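Local coordinates for galactose-binding lectin (PDB 6VAW), which binds D-galactose and its glycosides as a calcium- and manganese-containing legume lectin that assembles into a homotetramer, at residues I166-S169 with S170-T173. Residues are numbered along the deposited sequence; the frame is centred on the assembly and turned at random.
Sequences IYDS and STKT
Asp168 lays its carboxylate across the side chain of Thr171, the two crossing at about a right angle in the hairpin turn between strands 159-168 and 173-179. The first torsion of Asp168 (chi1 176°) puts CG beside the carbonyl carbon, and chi2 (65°) then turns OD2 to Thr171. There the hydroxyl OG1 of Thr171 donates to OD2 of Asp168 at 2.7 Å along the anti lone pair, while the amide N of Thr171 reaches the same OD2 at 3.1 Å from above the carboxylate plane. Threonine suits this place through its hydroxyl, which adds a second donor beside the amide. OD1 of Asp168 accepts a hydrogen bond from a water 2.7 Å away, whose oxygen accepts one from N of Ser170; OD1 also hydrogen-bonds to OG1 of Thr187 of a neighbouring subunit.

Asp168 and Thr173 form the antiparallel hydrogen-bonded pair at the hairpin end, N of Asp168 donating to O of Thr173 at 2.9 Å. O of Asp168 receives weak bonds from the amides of both Lys172 and Thr173, a G1 beta bulge, with Lys172 in the left-handed conformation (phi 62°) expected at its first position. Partly exposed, Lys172 can send its long charged chain away. The buried Tyr167 packs its ring against the backbone of Lys172 and Thr173, and its OH hydrogen-bonds to O of Val192. Donors on both oxygens would stabilise the negative charge of buried Asp168, which is probably ionised.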
ATOM      1  N   ILE A 166       2.156  -6.854 -16.894  1.00 19.06           N
ATOM      2  CA  ILE A 166       3.297  -5.964 -16.640  1.00 18.78           C
ATOM      3  C   ILE A 166       3.572  -5.193 -17.912  1.00 20.35           C
ATOM      4  O   ILE A 166       3.817  -5.817 -18.954  1.00 20.11           O
ATOM      5  CB  ILE A 166       4.589  -6.691 -16.170  1.00 20.73           C
ATOM      6  CG1 ILE A 166       4.408  -7.460 -14.858  1.00 21.22           C
ATOM      7  CG2 ILE A 166       5.778  -5.701 -16.065  1.00 22.83           C
ATOM      8  CD1 ILE A 166       5.603  -8.402 -14.563  1.00 22.06           C
ATOM      9  N   TYR A 167       3.579  -3.849 -17.822  1.00 17.15           N
ATOM     10  CA  TYR A 167       4.019  -3.043 -18.961  1.00 15.52           C
ATOM     11  C   TYR A 167       5.339  -2.388 -18.579  1.00 20.10           C
ATOM     12  O   TYR A 167       5.399  -1.631 -17.605  1.00 17.84           O
ATOM     13  CB  TYR A 167       2.977  -2.021 -19.432  1.00 17.55           C
ATOM     14  CG  TYR A 167       3.440  -1.251 -20.649  1.00 18.57           C
ATOM     15  CD1 TYR A 167       3.527  -1.867 -21.898  1.00 20.59           C
ATOM     16  CD2 TYR A 167       3.915   0.054 -20.534  1.00 19.32           C
ATOM     17  CE1 TYR A 167       4.017  -1.184 -23.012  1.00 21.10           C
ATOM     18  CE2 TYR A 167       4.401   0.748 -21.639  1.00 18.30           C
ATOM     19  CZ  TYR A 167       4.441   0.129 -22.882  1.00 23.95           C
ATOM     20  OH  TYR A 167       4.881   0.811 -23.994  1.00 25.43           O
ATOM     21  N   ASP A 168       6.414  -2.768 -19.266  1.00 20.55           N
ATOM     22  CA  ASP A 168       7.745  -2.205 -19.031  1.00 19.80           C
ATOM     23  C   ASP A 168       7.981  -1.068 -20.043  1.00 22.86           C
ATOM     24  O   ASP A 168       8.193  -1.342 -21.222  1.00 22.97           O
ATOM     25  CB  ASP A 168       8.833  -3.280 -19.166  1.00 20.59           C
ATOM     26  CG  ASP A 168      10.219  -2.674 -19.012  1.00 23.71           C
ATOM     27  OD1 ASP A 168      10.537  -2.177 -17.909  1.00 24.52           O
ATOM     28  OD2 ASP A 168      10.948  -2.638 -19.992  1.00 22.89           O
ATOM     29  N   SER A 169       7.952   0.183 -19.600  1.00 22.63           N
ATOM     30  CA  SER A 169       8.062   1.328 -20.524  1.00 22.79           C
ATOM     31  C   SER A 169       9.365   1.363 -21.352  1.00 28.25           C
ATOM     32  O   SER A 169       9.263   1.631 -22.548  1.00 29.55           O
ATOM     33  CB  SER A 169       7.875   2.655 -19.795  1.00 27.01           C
ATOM     34  OG  SER A 169       8.899   2.907 -18.849  1.00 35.40           O
ATOM     35  N   SER A 170      10.549   1.035 -20.761  1.00 25.70           N
ATOM     36  CA  SER A 170      11.852   1.062 -21.466  1.00 26.04           C
ATOM     37  C   SER A 170      11.887   0.140 -22.719  1.00 27.71           C
ATOM     38  O   SER A 170      12.334   0.577 -23.793  1.00 27.29           O
ATOM     39  CB  SER A 170      12.987   0.691 -20.515  1.00 30.87           C
ATOM     40  OG  SER A 170      14.246   0.756 -21.162  1.00 42.05           O
ATOM     41  N   THR A 171      11.396  -1.090 -22.599  1.00 21.72           N
ATOM     42  CA  THR A 171      11.365  -2.060 -23.718  1.00 20.65           C
ATOM     43  C   THR A 171      10.034  -2.018 -24.479  1.00 22.94           C
ATOM     44  O   THR A 171       9.907  -2.668 -25.523  1.00 21.70           O
ATOM     45  CB  THR A 171      11.605  -3.504 -23.244  1.00 24.68           C
ATOM     46  OG1 THR A 171      10.559  -3.852 -22.345  1.00 22.66           O
ATOM     47  CG2 THR A 171      12.964  -3.707 -22.646  1.00 22.52           C
ATOM     48  N   LYS A 172       9.040  -1.283 -23.933  1.00 21.37           N
ATOM     49  CA  LYS A 172       7.678  -1.139 -24.487  1.00 20.74           C
ATOM     50  C   LYS A 172       6.981  -2.538 -24.525  1.00 21.38           C
ATOM     51  O   LYS A 172       6.105  -2.780 -25.352  1.00 21.40           O
ATOM     52  CB  LYS A 172       7.700  -0.470 -25.885  1.00 21.42           C
ATOM     53  CG  LYS A 172       8.315   0.933 -25.852  1.00 33.15           C
ATOM     54  CD  LYS A 172       8.549   1.528 -27.239  1.00 51.15           C
ATOM     55  CE  LYS A 172       9.107   2.939 -27.165  1.00 70.48           C
ATOM     56  NZ  LYS A 172      10.517   2.977 -26.680  1.00 83.78           N
ATOM     57  N   THR A 173       7.373  -3.440 -23.623  1.00 17.95           N
ATOM     58  CA  THR A 173       6.817  -4.797 -23.603  1.00 18.21           C
ATOM     59  C   THR A 173       5.621  -4.894 -22.686  1.00 20.57           C
ATOM     60  O   THR A 173       5.702  -4.500 -21.527  1.00 20.28           O
ATOM     61  CB  THR A 173       7.900  -5.834 -23.188  1.00 26.78           C
ATOM     62  OG1 THR A 173       8.998  -5.753 -24.104  1.00 29.74           O
ATOM     63  CG2 THR A 173       7.357  -7.268 -23.164  1.00 24.21           C
TER
HETATM   64  O   HOH W   1      10.965   0.523 -17.844  1.00 32.39           O